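Local coordinates for PROTEIN (hypothetical protein EF0366) (Enterococcus faecalis, PDB 1VPY), which is of unknown function but adopts a TIM alpha/beta barrel fold as a member of the DUF72 family, at residues Gln136-Trp141 and Ile147-Arg152; Glu130-Leu135 and Asn154-Pro159; Leu166-Met169 and Gln173-Leu176; Phe73-Tyr78 and Ala106-Ser111; Leu118-Gly123 and Leu202-Gly207. One frame throughout, in Å; residues are numbered along the deposited sequence.

Interaction 1. Residues Gln136-Trp141 and Ile147-Arg152; sequences QKIRHW and IAIELR. With ZN (zinc ion), chain D.
Ile138, on the barrel-facing side of helix 129-141, meets Ile147 and Ile149 of strand 147-150 methyl to methyl. Its CG2 lies 4.4 Å from Ile147 CG2 and 4.5 Å from Ile149 CD1, and all three side chains are buried. The axes of helix segment 136-141 and strand 147-150 run at 159°, 10.8 Å apart at closest approach, within the beta-alpha-beta unit 114-120, 129-141 and 147-150. Against this buried isoleucine cluster stands a looser, water-linked side, where Arg139 is partly exposed. Arg139 leaves the helix with CG opposite its backbone N (chi1 174°), bends at the next two torsions and slides past Ile147 in the reverse direction, bringing NH2 within 3.7 Å of Ile147 CG1. A water in the plane of the guanidinium accepts from Arg139 NH1 at 2.7 Å and from Ile147 N at 3.0 Å. NH1 also bonds to the carbonyl of Asn172. The exposed His140 projects away from the strand, its NE2 2.1 Å from a zinc ion. Methyl packing thus brings helix and strand together, while one arginine holds the turn directly through NH2 to the Phe142 and Leu145 carbonyls and reaches the strand backbone at Ile147 N through the water.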
# COMPACT_ATOMS: atom_id res chain seq x y z
N GLN A 136 -10.05 13.72 4.90
CA GLN A 136 -9.64 14.60 5.98
C GLN A 136 -9.90 13.94 7.33
O GLN A 136 -9.07 14.05 8.24
CB GLN A 136 -10.34 15.96 5.88
CG GLN A 136 -9.87 16.76 4.67
CD GLN A 136 -10.57 18.09 4.51
OE1 GLN A 136 -11.76 18.23 4.81
NE2 GLN A 136 -9.84 19.08 4.03
N LYS A 137 -11.02 13.23 7.45
CA LYS A 137 -11.32 12.44 8.65
C LYS A 137 -10.26 11.35 8.88
O LYS A 137 -9.88 11.09 10.03
CB LYS A 137 -12.72 11.82 8.60
CG LYS A 137 -13.88 12.83 8.74
CD LYS A 137 -15.17 12.17 9.21
CE LYS A 137 -15.90 11.43 8.09
NZ LYS A 137 -16.88 10.44 8.63
N ILE A 138 -9.80 10.72 7.80
CA ILE A 138 -8.73 9.72 7.87
C ILE A 138 -7.47 10.34 8.47
O ILE A 138 -6.86 9.76 9.38
CB ILE A 138 -8.38 9.14 6.47
CG1 ILE A 138 -9.55 8.33 5.89
CG2 ILE A 138 -7.10 8.29 6.53
CD1 ILE A 138 -9.78 6.99 6.56
N ARG A 139 -7.09 11.52 7.97
CA ARG A 139 -5.90 12.21 8.45
C ARG A 139 -5.98 12.51 9.94
O ARG A 139 -5.03 12.25 10.68
CB ARG A 139 -5.65 13.50 7.64
CG ARG A 139 -4.50 14.39 8.14
CD ARG A 139 -3.13 13.81 7.83
NE ARG A 139 -2.81 12.66 8.67
CZ ARG A 139 -1.82 11.81 8.44
NH1 ARG A 139 -1.04 11.95 7.39
NH2 ARG A 139 -1.61 10.79 9.27
N HIS A 140 -7.13 13.02 10.38
CA HIS A 140 -7.37 13.30 11.79
C HIS A 140 -7.29 12.05 12.65
O HIS A 140 -6.58 12.04 13.65
CB HIS A 140 -8.72 14.00 11.98
CG HIS A 140 -9.09 14.19 13.42
ND1 HIS A 140 -8.35 14.98 14.28
CD2 HIS A 140 -10.11 13.70 14.15
CE1 HIS A 140 -8.90 14.96 15.47
NE2 HIS A 140 -9.97 14.19 15.42
N TRP A 141 -8.00 10.99 12.24
CA TRP A 141 -7.99 9.71 12.94
C TRP A 141 -6.59 9.14 13.10
O TRP A 141 -6.30 8.45 14.07
CB TRP A 141 -8.83 8.66 12.21
CG TRP A 141 -10.31 8.85 12.32
CD1 TRP A 141 -10.98 9.51 13.31
CD2 TRP A 141 -11.30 8.35 11.43
NE1 TRP A 141 -12.34 9.46 13.08
CE2 TRP A 141 -12.56 8.75 11.93
CE3 TRP A 141 -11.25 7.59 10.25
CZ2 TRP A 141 -13.76 8.43 11.28
CZ3 TRP A 141 -12.44 7.27 9.61
CH2 TRP A 141 -13.68 7.69 10.13
N ILE A 147 0.49 7.42 6.31
CA ILE A 147 -0.65 6.85 5.60
C ILE A 147 -0.42 6.80 4.09
O ILE A 147 -0.17 7.83 3.46
CB ILE A 147 -1.96 7.63 5.89
CG1 ILE A 147 -2.26 7.67 7.39
CG2 ILE A 147 -3.12 7.04 5.11
CD1 ILE A 147 -2.34 6.31 8.06
N ALA A 148 -0.48 5.60 3.53
CA ALA A 148 -0.43 5.43 2.10
C ALA A 148 -1.87 5.26 1.61
O ALA A 148 -2.57 4.33 2.03
CB ALA A 148 0.41 4.23 1.73
N ILE A 149 -2.30 6.17 0.75
CA ILE A 149 -3.66 6.16 0.20
C ILE A 149 -3.61 5.54 -1.19
O ILE A 149 -2.77 5.91 -2.01
CB ILE A 149 -4.23 7.61 0.11
CG1 ILE A 149 -4.37 8.27 1.50
CG2 ILE A 149 -5.52 7.66 -0.71
CD1 ILE A 149 -5.52 7.76 2.35
N GLU A 150 -4.50 4.58 -1.45
CA GLU A 150 -4.68 4.04 -2.79
C GLU A 150 -6.11 4.22 -3.31
O GLU A 150 -7.06 4.00 -2.57
CB GLU A 150 -4.32 2.56 -2.84
CG GLU A 150 -4.18 2.05 -4.25
CD GLU A 150 -3.98 0.57 -4.34
OE1 GLU A 150 -3.15 0.02 -3.57
OE2 GLU A 150 -4.64 -0.06 -5.19
N LEU A 151 -6.24 4.60 -4.58
CA LEU A 151 -7.54 4.82 -5.24
C LEU A 151 -7.72 3.91 -6.46
O LEU A 151 -6.74 3.55 -7.12
CB LEU A 151 -7.67 6.29 -5.67
CG LEU A 151 -7.16 7.40 -4.74
CD1 LEU A 151 -6.83 8.65 -5.53
CD2 LEU A 151 -8.14 7.71 -3.63
N ARG A 152 -8.98 3.54 -6.75
CA ARG A 152 -9.33 2.73 -7.94
C ARG A 152 -10.31 3.44 -8.86
O ARG A 152 -11.03 2.80 -9.62
CB ARG A 152 -9.95 1.37 -7.56
CG ARG A 152 -9.03 0.39 -6.89
CD ARG A 152 -9.26 -1.04 -7.37
NE ARG A 152 -8.66 -2.02 -6.45
CZ ARG A 152 -7.36 -2.09 -6.15
NH1 ARG A 152 -6.50 -1.23 -6.67
NH2 ARG A 152 -6.92 -3.02 -5.30
ZN ZN D . -11.07 12.96 16.68
O HOH W 1 0.84 10.35 6.31

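Interaction 2. Residues Glu130-Leu135 and Asn154-Pro159; sequences ENVAYL and NSWYQP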
# COMPACT_ATOMS: atom_id res chain seq x y z
N GLU A 130 -18.01 15.01 -0.62
CA GLU A 130 -18.33 14.13 0.49
C GLU A 130 -17.11 13.38 1.01
O GLU A 130 -16.73 13.52 2.17
CB GLU A 130 -19.43 13.13 0.09
CG GLU A 130 -20.86 13.58 0.41
CD GLU A 130 -21.37 14.73 -0.48
OE1 GLU A 130 -20.68 15.09 -1.47
OE2 GLU A 130 -22.47 15.26 -0.19
N ASN A 131 -16.46 12.61 0.14
CA ASN A 131 -15.39 11.76 0.62
C ASN A 131 -13.96 12.29 0.49
O ASN A 131 -13.00 11.63 0.88
CB ASN A 131 -15.56 10.30 0.18
CG ASN A 131 -15.64 10.14 -1.33
OD1 ASN A 131 -14.91 10.79 -2.07
ND2 ASN A 131 -16.51 9.23 -1.78
N VAL A 132 -13.84 13.50 -0.06
CA VAL A 132 -12.64 14.32 0.15
C VAL A 132 -12.63 14.67 1.65
O VAL A 132 -11.62 14.49 2.33
CB VAL A 132 -12.64 15.61 -0.73
CG1 VAL A 132 -11.68 16.66 -0.19
CG2 VAL A 132 -12.30 15.27 -2.18
N ALA A 133 -13.79 15.13 2.14
CA ALA A 133 -14.00 15.40 3.57
C ALA A 133 -13.90 14.14 4.44
O ALA A 133 -13.76 14.24 5.66
CB ALA A 133 -15.34 16.09 3.79
N TYR A 134 -13.98 12.96 3.81
CA TYR A 134 -13.72 11.70 4.50
C TYR A 134 -12.22 11.43 4.59
O TYR A 134 -11.75 10.87 5.58
CB TYR A 134 -14.43 10.52 3.84
CG TYR A 134 -14.23 9.21 4.58
CD1 TYR A 134 -15.02 8.89 5.69
CD2 TYR A 134 -13.24 8.31 4.19
CE1 TYR A 134 -14.84 7.70 6.38
CE2 TYR A 134 -13.05 7.11 4.88
CZ TYR A 134 -13.85 6.82 5.97
OH TYR A 134 -13.68 5.65 6.66
N LEU A 135 -11.48 11.82 3.55
CA LEU A 135 -10.02 11.69 3.56
C LEU A 135 -9.40 12.59 4.64
O LEU A 135 -8.37 12.25 5.22
CB LEU A 135 -9.42 12.01 2.19
CG LEU A 135 -9.67 11.04 1.03
CD1 LEU A 135 -8.93 11.49 -0.22
CD2 LEU A 135 -9.29 9.62 1.38
N ASN A 154 -10.71 6.74 -11.65
CA ASN A 154 -9.93 7.66 -12.48
C ASN A 154 -10.35 9.13 -12.43
O ASN A 154 -9.65 9.98 -12.98
CB ASN A 154 -9.90 7.18 -13.93
CG ASN A 154 -11.11 7.65 -14.72
OD1 ASN A 154 -11.00 8.53 -15.57
ND2 ASN A 154 -12.27 7.08 -14.42
N SER A 155 -11.48 9.44 -11.79
CA SER A 155 -11.95 10.83 -11.71
C SER A 155 -11.01 11.68 -10.87
O SER A 155 -10.84 12.88 -11.14
CB SER A 155 -13.40 10.93 -11.20
OG SER A 155 -13.48 10.65 -9.81
N TRP A 156 -10.40 11.06 -9.86
CA TRP A 156 -9.30 11.66 -9.09
C TRP A 156 -8.13 12.08 -9.98
O TRP A 156 -7.37 12.98 -9.63
CB TRP A 156 -8.76 10.66 -8.06
CG TRP A 156 -9.72 10.23 -7.00
CD1 TRP A 156 -10.34 9.01 -6.90
CD2 TRP A 156 -10.16 10.99 -5.87
NE1 TRP A 156 -11.14 8.98 -5.78
CE2 TRP A 156 -11.05 10.18 -5.13
CE3 TRP A 156 -9.89 12.29 -5.41
CZ2 TRP A 156 -11.67 10.62 -3.96
CZ3 TRP A 156 -10.52 12.73 -4.25
CH2 TRP A 156 -11.39 11.89 -3.54
N TYR A 157 -7.99 11.41 -11.13
CA TYR A 157 -6.86 11.60 -12.02
C TYR A 157 -7.17 12.41 -13.28
O TYR A 157 -6.26 12.72 -14.05
CB TYR A 157 -6.28 10.24 -12.42
CG TYR A 157 -5.64 9.49 -11.28
CD1 TYR A 157 -4.29 9.68 -10.97
CD2 TYR A 157 -6.38 8.60 -10.51
CE1 TYR A 157 -3.69 8.98 -9.92
CE2 TYR A 157 -5.79 7.90 -9.45
CZ TYR A 157 -4.44 8.10 -9.17
OH TYR A 157 -3.86 7.41 -8.13
N GLN A 158 -8.45 12.76 -13.47
CA GLN A 158 -8.89 13.54 -14.62
C GLN A 158 -8.12 14.85 -14.73
O GLN A 158 -7.90 15.52 -13.72
CB GLN A 158 -10.40 13.81 -14.56
CG GLN A 158 -11.27 12.69 -15.14
N PRO A 159 -7.70 15.21 -15.96
CA PRO A 159 -6.93 16.43 -16.25
C PRO A 159 -7.27 17.62 -15.35
O PRO A 159 -6.37 18.23 -14.76
CB PRO A 159 -7.31 16.74 -17.70
CG PRO A 159 -7.58 15.39 -18.31
CD PRO A 159 -7.95 14.44 -17.19
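The backbones of Val132 and Trp156 stay well apart, their CA atoms 10.2 Å from each other, and the indole has to span the distance between helix 129-141 and the loop that follows strand 147-150. Trp156 carries CG opposite its carbonyl carbon (chi1 -63°), a setting that sends the six-membered half of the ring toward the helix. Val132 meets the ring at its edge, near the plane: CG2 is 3.7 Å from Trp156 CZ3 and 3.8 Å from CH2. Leu135, one helical turn further on, points against the oncoming indole and places CD1 4.2 Å from the same CH2, obliquely to the ring. The amide of Asn131 crosses the indole at a slant, its plane turned 36° from that of the ring. Trp156 NE1 donates to Phe125 O, while Leu151 and Met165 add further packing around the aromatic system. Backbone bonds keep the loop compact, with Tyr157 N 2.9 Å from Asn154 O. The chemistry divides the indole in two: its carbon rim is received by two aliphatic branches and the Asn131 side chain, and its single N-H, which would be costly to bury alone, is satisfied by a main-chain carbonyl.

Interaction 3. Residues Leu166-Met169 and Gln173-Leu176; sequences LQFM and QFSL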
# COMPACT_ATOMS: atom_id res chain seq x y z
N LEU A 166 -3.34 16.05 -6.13
CA LEU A 166 -1.96 15.83 -5.68
C LEU A 166 -1.60 16.80 -4.56
O LEU A 166 -0.93 16.42 -3.60
CB LEU A 166 -0.97 15.97 -6.83
CG LEU A 166 -0.96 14.93 -7.96
CD1 LEU A 166 -0.05 15.40 -9.09
CD2 LEU A 166 -0.54 13.56 -7.47
N GLN A 167 -2.04 18.05 -4.70
CA GLN A 167 -1.82 19.09 -3.69
C GLN A 167 -2.50 18.75 -2.36
O GLN A 167 -1.92 18.94 -1.29
CB GLN A 167 -2.29 20.46 -4.20
CG GLN A 167 -1.82 21.66 -3.38
CD GLN A 167 -0.30 21.79 -3.27
OE1 GLN A 167 0.45 21.26 -4.11
NE2 GLN A 167 0.17 22.49 -2.24
N PHE A 168 -3.72 18.23 -2.44
CA PHE A 168 -4.45 17.76 -1.27
C PHE A 168 -3.71 16.62 -0.57
O PHE A 168 -3.69 16.56 0.66
CB PHE A 168 -5.87 17.33 -1.66
CG PHE A 168 -6.65 16.72 -0.53
CD1 PHE A 168 -7.36 17.52 0.36
CD2 PHE A 168 -6.68 15.34 -0.35
CE1 PHE A 168 -8.09 16.96 1.41
CE2 PHE A 168 -7.40 14.77 0.70
CZ PHE A 168 -8.11 15.59 1.58
N MSE A 169 -3.12 15.72 -1.35
CA MSE A 169 -2.34 14.62 -0.79
C MSE A 169 -1.06 15.14 -0.15
O MSE A 169 -0.70 14.72 0.95
CB MSE A 169 -2.01 13.58 -1.86
CG MSE A 169 -3.24 12.95 -2.53
SE MSE A 169 -4.28 11.74 -1.37
CE MSE A 169 -5.84 11.41 -2.54
N GLN A 173 0.18 15.22 3.92
CA GLN A 173 1.30 14.27 3.99
C GLN A 173 0.87 12.83 3.64
O GLN A 173 1.45 11.86 4.14
CB GLN A 173 1.99 14.29 5.36
CG GLN A 173 2.65 15.61 5.73
CD GLN A 173 1.78 16.49 6.61
OE1 GLN A 173 0.71 16.08 7.08
NE2 GLN A 173 2.23 17.72 6.85
N PHE A 174 -0.14 12.70 2.78
CA PHE A 174 -0.56 11.39 2.32
C PHE A 174 0.42 10.91 1.26
O PHE A 174 0.82 11.69 0.39
CB PHE A 174 -1.98 11.42 1.74
CG PHE A 174 -3.07 11.44 2.77
CD1 PHE A 174 -2.96 10.69 3.95
CD2 PHE A 174 -4.23 12.17 2.56
CE1 PHE A 174 -3.99 10.70 4.90
CE2 PHE A 174 -5.26 12.19 3.50
CZ PHE A 174 -5.14 11.46 4.67
N SER A 175 0.83 9.65 1.36
CA SER A 175 1.67 9.04 0.34
C SER A 175 0.76 8.39 -0.72
O SER A 175 0.24 7.29 -0.50
CB SER A 175 2.62 8.03 0.96
OG SER A 175 3.43 7.44 -0.04
N LEU A 176 0.53 9.08 -1.83
CA LEU A 176 -0.41 8.57 -2.84
C LEU A 176 0.19 7.38 -3.56
O LEU A 176 1.24 7.50 -4.21
CB LEU A 176 -0.84 9.64 -3.83
CG LEU A 176 -1.82 9.20 -4.92
CD1 LEU A 176 -3.22 8.91 -4.35
CD2 LEU A 176 -1.91 10.24 -6.02
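Phe174 receives the rim of Phe168 at its own ring edge, near the plane, with the two CE2 atoms 4.4 Å apart; seen from the Phe168 ring, the same approach is oblique. Met169, a selenomethionine, reaches Phe174 at a slant: SE is 5.1 Å from the ring centroid and 65° off the normal, a Met-aromatic contact in which SE also lies 3.9 Å from Phe174 CB. Arg139, Ile147 and Ile149 pack on the Phe174 side chain from the neighbouring helix and strand. Beyond the rings, Met169 is bent at chi2 (-70°), and its CE methyl ends 4.0 Å from Leu176 CD1. The other Leu176 branch is met by Leu166, whose side chain crosses it at about a right angle, CD2 to CD2 at 3.9 Å. The main chain fixes the turn, for Phe174 N donates to Met169 O at 2.8 Å with an N-H...O angle of 142°, and Gln173 N pairs with Lys170 O. Gln173, whose phi is positive, is the C-prime residue. The geometry is that of a Schellman motif ending helix 162-171, and the immediate entry into strand 175-180 with apolar residues folded back on the helix belongs to the beta-alpha-beta unit of a TIM barrel.

Interaction 4. Residues Phe73-Tyr78 and Ala106-Ser111; sequences FVMKVY and APLIES
Strand 72-76 of the barrel is packed from outside by the short helix 106-109, and the contact rests on Leu108, which forks between Phe73 and Met75. These two residues are separated by one along the strand and both point toward the helix, so each methyl branch has its own partner. Leu108 CD1 lies obliquely to the Phe73 ring, 3.6 Å from CD1 and 4.0 Å from CG of that residue. CD2 goes to Met75, a selenomethionine, whose chain bends at chi2 and chi3 (60° and 48°) and curls its methyl back, leaving CE 3.6 Å from Leu108 CD2. All three side chains are buried. Val60 and Val64 of helix 57-65 also touch Leu108, which therefore sits between a strand and a second helix. Within 106-111, Leu108 O takes two donors from the same face of its carbonyl plane: Ser111 N at 3.1 Å and the Ser111 OG hydroxyl. That hydroxyl is also bonded to Lys113 N, linking the turn to the approach of strand 114-120. Apolar residues on the outward side of a parallel strand, met by a helix on the connection to the next strand, are the standard helix-on-sheet layer of a TIM barrel.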
# COMPACT_ATOMS: atom_id res chain seq x y z
N PHE A 73 6.71 -3.05 7.58
CA PHE A 73 5.38 -3.57 7.34
C PHE A 73 4.53 -2.52 6.67
O PHE A 73 4.50 -1.37 7.11
CB PHE A 73 4.69 -3.92 8.66
CG PHE A 73 5.27 -5.09 9.39
CD1 PHE A 73 6.35 -4.92 10.25
CD2 PHE A 73 4.71 -6.35 9.25
CE1 PHE A 73 6.88 -5.99 10.95
CE2 PHE A 73 5.23 -7.43 9.94
CZ PHE A 73 6.32 -7.26 10.79
N VAL A 74 3.84 -2.90 5.60
CA VAL A 74 2.75 -2.10 5.09
C VAL A 74 1.49 -2.79 5.60
O VAL A 74 1.18 -3.92 5.21
CB VAL A 74 2.72 -2.03 3.56
CG1 VAL A 74 1.45 -1.32 3.08
CG2 VAL A 74 3.96 -1.30 3.04
N MSE A 75 0.80 -2.11 6.50
CA MSE A 75 -0.36 -2.66 7.15
C MSE A 75 -1.63 -2.15 6.48
O MSE A 75 -1.92 -0.96 6.54
CB MSE A 75 -0.33 -2.29 8.63
CG MSE A 75 -1.27 -3.11 9.49
SE MSE A 75 -0.86 -5.04 9.42
CE MSE A 75 1.18 -4.96 9.74
N LYS A 76 -2.37 -3.04 5.84
CA LYS A 76 -3.63 -2.65 5.23
C LYS A 76 -4.69 -2.46 6.32
O LYS A 76 -4.91 -3.36 7.13
CB LYS A 76 -4.08 -3.68 4.20
CG LYS A 76 -5.17 -3.17 3.27
CD LYS A 76 -5.39 -4.10 2.09
CE LYS A 76 -6.44 -3.49 1.17
NZ LYS A 76 -6.99 -4.48 0.22
N VAL A 77 -5.31 -1.29 6.36
CA VAL A 77 -6.33 -0.96 7.38
C VAL A 77 -7.61 -1.79 7.24
O VAL A 77 -7.92 -2.32 6.16
CB VAL A 77 -6.69 0.55 7.38
CG1 VAL A 77 -5.44 1.40 7.56
CG2 VAL A 77 -7.43 0.94 6.12
N TYR A 78 -8.35 -1.89 8.34
CA TYR A 78 -9.62 -2.61 8.38
C TYR A 78 -10.58 -2.13 7.27
O TYR A 78 -10.72 -0.93 7.03
CB TYR A 78 -10.27 -2.47 9.77
CG TYR A 78 -11.59 -3.20 9.93
CD1 TYR A 78 -11.66 -4.59 9.83
CD2 TYR A 78 -12.77 -2.50 10.18
CE1 TYR A 78 -12.87 -5.27 9.96
CE2 TYR A 78 -13.99 -3.16 10.32
CZ TYR A 78 -14.03 -4.55 10.21
OH TYR A 78 -15.23 -5.22 10.35
N ALA A 106 -0.87 -0.83 18.17
CA ALA A 106 0.07 -0.18 19.07
C ALA A 106 1.50 -0.76 19.02
O ALA A 106 2.45 0.01 18.86
CB ALA A 106 -0.45 -0.16 20.52
N PRO A 107 1.65 -2.10 19.13
CA PRO A 107 3.02 -2.60 19.20
C PRO A 107 3.81 -2.39 17.90
O PRO A 107 5.04 -2.33 17.95
CB PRO A 107 2.84 -4.10 19.47
CG PRO A 107 1.44 -4.24 19.95
CD PRO A 107 0.69 -3.21 19.20
N LEU A 108 3.12 -2.28 16.77
CA LEU A 108 3.77 -1.96 15.50
C LEU A 108 4.13 -0.47 15.42
O LEU A 108 5.23 -0.11 15.01
CB LEU A 108 2.89 -2.38 14.32
CG LEU A 108 3.28 -1.94 12.90
CD1 LEU A 108 4.57 -2.60 12.43
CD2 LEU A 108 2.15 -2.22 11.94
N ILE A 109 3.18 0.38 15.81
CA ILE A 109 3.36 1.84 15.80
C ILE A 109 4.54 2.26 16.69
O ILE A 109 5.39 3.05 16.28
CB ILE A 109 2.06 2.54 16.24
CG1 ILE A 109 1.02 2.47 15.12
CG2 ILE A 109 2.31 4.00 16.66
CD1 ILE A 109 -0.41 2.72 15.59
N GLU A 110 4.59 1.70 17.90
CA GLU A 110 5.66 1.98 18.85
C GLU A 110 7.00 1.33 18.46
O GLU A 110 8.04 1.66 19.03
CB GLU A 110 5.26 1.52 20.25
CG GLU A 110 4.04 2.23 20.83
CD GLU A 110 3.39 1.46 21.97
OE1 GLU A 110 3.78 0.29 22.22
OE2 GLU A 110 2.49 2.02 22.62
N SER A 111 6.96 0.41 17.50
CA SER A 111 8.14 -0.37 17.13
C SER A 111 9.03 0.29 16.09
O SER A 111 10.19 -0.10 15.95
CB SER A 111 7.74 -1.75 16.64
OG SER A 111 7.19 -1.68 15.34

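Interaction 5. Residues Leu118-Gly123 and Leu202-Gly207; sequences LVQFSG and LFRFHG
Leu118 and Arg204 approach each other from opposite directions across the barrel interior, and the guanidinium lies flat against the leucine. Leu118 CD2 stands 3.4 Å above the guanidinium plane, over its centre, and 3.5 Å from CZ. On the opposite face His206 CE1 sits 3.3 Å from the plane, offset toward the rim, so the group has the methyl over one face and the edge of the imidazole at the other. The arginine reaches this place through a bend at chi3 (87°) in an otherwise extended chain. Gln120 crosses it at about a right angle, its amide plane tilted 23° from the guanidinium, and CG is 4.0 Å from Arg204 NH1. A water in the guanidinium plane joins the two residues: it accepts from Arg204 NH1 at 2.8 Å and donates weakly to Gln120 OE1 at 3.1 Å. The guanidinium has stronger partners, with salt bridges from NH1 to Glu150 and from NH2 to Glu46, while Gln120 OE1 also accepts from Lys76. Such a buried cluster of charged and polar residues near the C-terminal ends of the strands is found where TIM barrel enzymes place their active sites; a ligand-binding role here is possible but unproven.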
# COMPACT_ATOMS: atom_id res chain seq x y z
N LEU A 118 -1.91 1.18 4.79
CA LEU A 118 -2.49 1.30 3.46
C LEU A 118 -4.00 1.40 3.57
O LEU A 118 -4.66 0.49 4.04
CB LEU A 118 -2.08 0.15 2.52
CG LEU A 118 -2.88 -0.02 1.22
CD1 LEU A 118 -2.69 1.13 0.22
CD2 LEU A 118 -2.56 -1.35 0.58
N VAL A 119 -4.53 2.54 3.15
CA VAL A 119 -5.97 2.73 3.06
C VAL A 119 -6.30 2.68 1.57
O VAL A 119 -6.02 3.62 0.82
CB VAL A 119 -6.42 4.06 3.69
CG1 VAL A 119 -7.94 4.17 3.73
CG2 VAL A 119 -5.85 4.22 5.10
N GLN A 120 -6.89 1.56 1.15
CA GLN A 120 -7.14 1.28 -0.26
C GLN A 120 -8.64 1.31 -0.57
O GLN A 120 -9.39 0.48 -0.05
CB GLN A 120 -6.50 -0.07 -0.60
CG GLN A 120 -6.66 -0.53 -2.05
CD GLN A 120 -7.91 -1.34 -2.25
OE1 GLN A 120 -8.09 -2.40 -1.63
NE2 GLN A 120 -8.79 -0.85 -3.11
N PHE A 121 -9.07 2.25 -1.41
CA PHE A 121 -10.50 2.47 -1.69
C PHE A 121 -11.00 1.75 -2.94
O PHE A 121 -10.23 1.35 -3.79
CB PHE A 121 -10.82 3.96 -1.81
CG PHE A 121 -10.63 4.72 -0.53
CD1 PHE A 121 -11.66 4.79 0.40
CD2 PHE A 121 -9.43 5.34 -0.25
CE1 PHE A 121 -11.49 5.48 1.60
CE2 PHE A 121 -9.25 6.04 0.94
CZ PHE A 121 -10.29 6.11 1.86
N SER A 122 -12.32 1.60 -3.03
CA SER A 122 -12.93 0.92 -4.17
C SER A 122 -13.08 1.80 -5.40
O SER A 122 -12.86 3.02 -5.35
CB SER A 122 -14.30 0.38 -3.77
OG SER A 122 -14.14 -0.57 -2.73
N GLY A 123 -13.46 1.17 -6.50
CA GLY A 123 -13.72 1.86 -7.75
C GLY A 123 -14.87 2.84 -7.65
O GLY A 123 -14.97 3.76 -8.46
N LEU A 202 5.00 4.66 -2.04
CA LEU A 202 4.62 3.26 -2.17
C LEU A 202 4.08 2.97 -3.57
O LEU A 202 3.16 3.65 -4.05
CB LEU A 202 3.59 2.86 -1.10
CG LEU A 202 3.13 1.39 -1.06
CD1 LEU A 202 4.27 0.44 -0.71
CD2 LEU A 202 1.98 1.22 -0.10
N PHE A 203 4.69 1.96 -4.19
CA PHE A 203 4.22 1.37 -5.44
C PHE A 203 3.46 0.11 -5.12
O PHE A 203 3.85 -0.62 -4.20
CB PHE A 203 5.42 0.95 -6.30
CG PHE A 203 6.07 2.07 -7.05
CD1 PHE A 203 5.59 2.44 -8.30
CD2 PHE A 203 7.17 2.73 -6.51
CE1 PHE A 203 6.20 3.47 -9.01
CE2 PHE A 203 7.78 3.76 -7.20
CZ PHE A 203 7.29 4.13 -8.46
N ARG A 204 2.41 -0.17 -5.87
CA ARG A 204 1.76 -1.48 -5.81
C ARG A 204 1.45 -1.95 -7.22
O ARG A 204 0.75 -1.27 -7.99
CB ARG A 204 0.48 -1.43 -4.97
CG ARG A 204 0.71 -1.22 -3.47
CD ARG A 204 -0.60 -1.27 -2.71
NE ARG A 204 -0.96 -2.63 -2.33
CZ ARG A 204 -2.19 -3.14 -2.36
NH1 ARG A 204 -3.22 -2.41 -2.78
NH2 ARG A 204 -2.38 -4.38 -1.98
N PHE A 205 1.99 -3.12 -7.56
CA PHE A 205 1.79 -3.70 -8.87
C PHE A 205 0.79 -4.83 -8.76
O PHE A 205 1.04 -5.83 -8.08
CB PHE A 205 3.11 -4.19 -9.46
CG PHE A 205 4.21 -3.17 -9.45
CD1 PHE A 205 3.97 -1.84 -9.79
CD2 PHE A 205 5.51 -3.54 -9.12
CE1 PHE A 205 4.99 -0.89 -9.78
CE2 PHE A 205 6.55 -2.61 -9.12
CZ PHE A 205 6.29 -1.28 -9.44
N HIS A 206 -0.35 -4.64 -9.41
CA HIS A 206 -1.45 -5.59 -9.34
C HIS A 206 -1.48 -6.55 -10.52
O HIS A 206 -2.31 -7.46 -10.55
CB HIS A 206 -2.78 -4.83 -9.27
CG HIS A 206 -2.93 -4.00 -8.04
ND1 HIS A 206 -3.10 -4.54 -6.78
CD2 HIS A 206 -2.93 -2.65 -7.87
CE1 HIS A 206 -3.21 -3.57 -5.89
NE2 HIS A 206 -3.10 -2.41 -6.52
N GLY A 207 -0.59 -6.34 -11.49
CA GLY A 207 -0.64 -7.06 -12.75
C GLY A 207 -1.65 -6.44 -13.70
O GLY A 207 -2.40 -5.54 -13.32
O HOH W 2 -5.62 -3.84 -2.91

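From the N terminus, interaction 4 closes first, bringing strand 72-76 and helix 106-109 together before strand 114-120 begins. Interaction 5 then opens the longest loop, from strand 114-120 to strand 201-205, and the other three contacts fall within it. Interaction 2 joins helix 129-141 to the loop after strand 147-150 and itself encloses interaction 1, which uses the same helix. Interaction 3 follows in series, where helix 162-171 turns into strand 175-180. None of the loops cross. Successive strands link the contacts: main-chain pairs connect 73-78 with 118-123, 118-123 with 147-152, and 147-152 with 173-176, while interaction 5 spans the barrel interior.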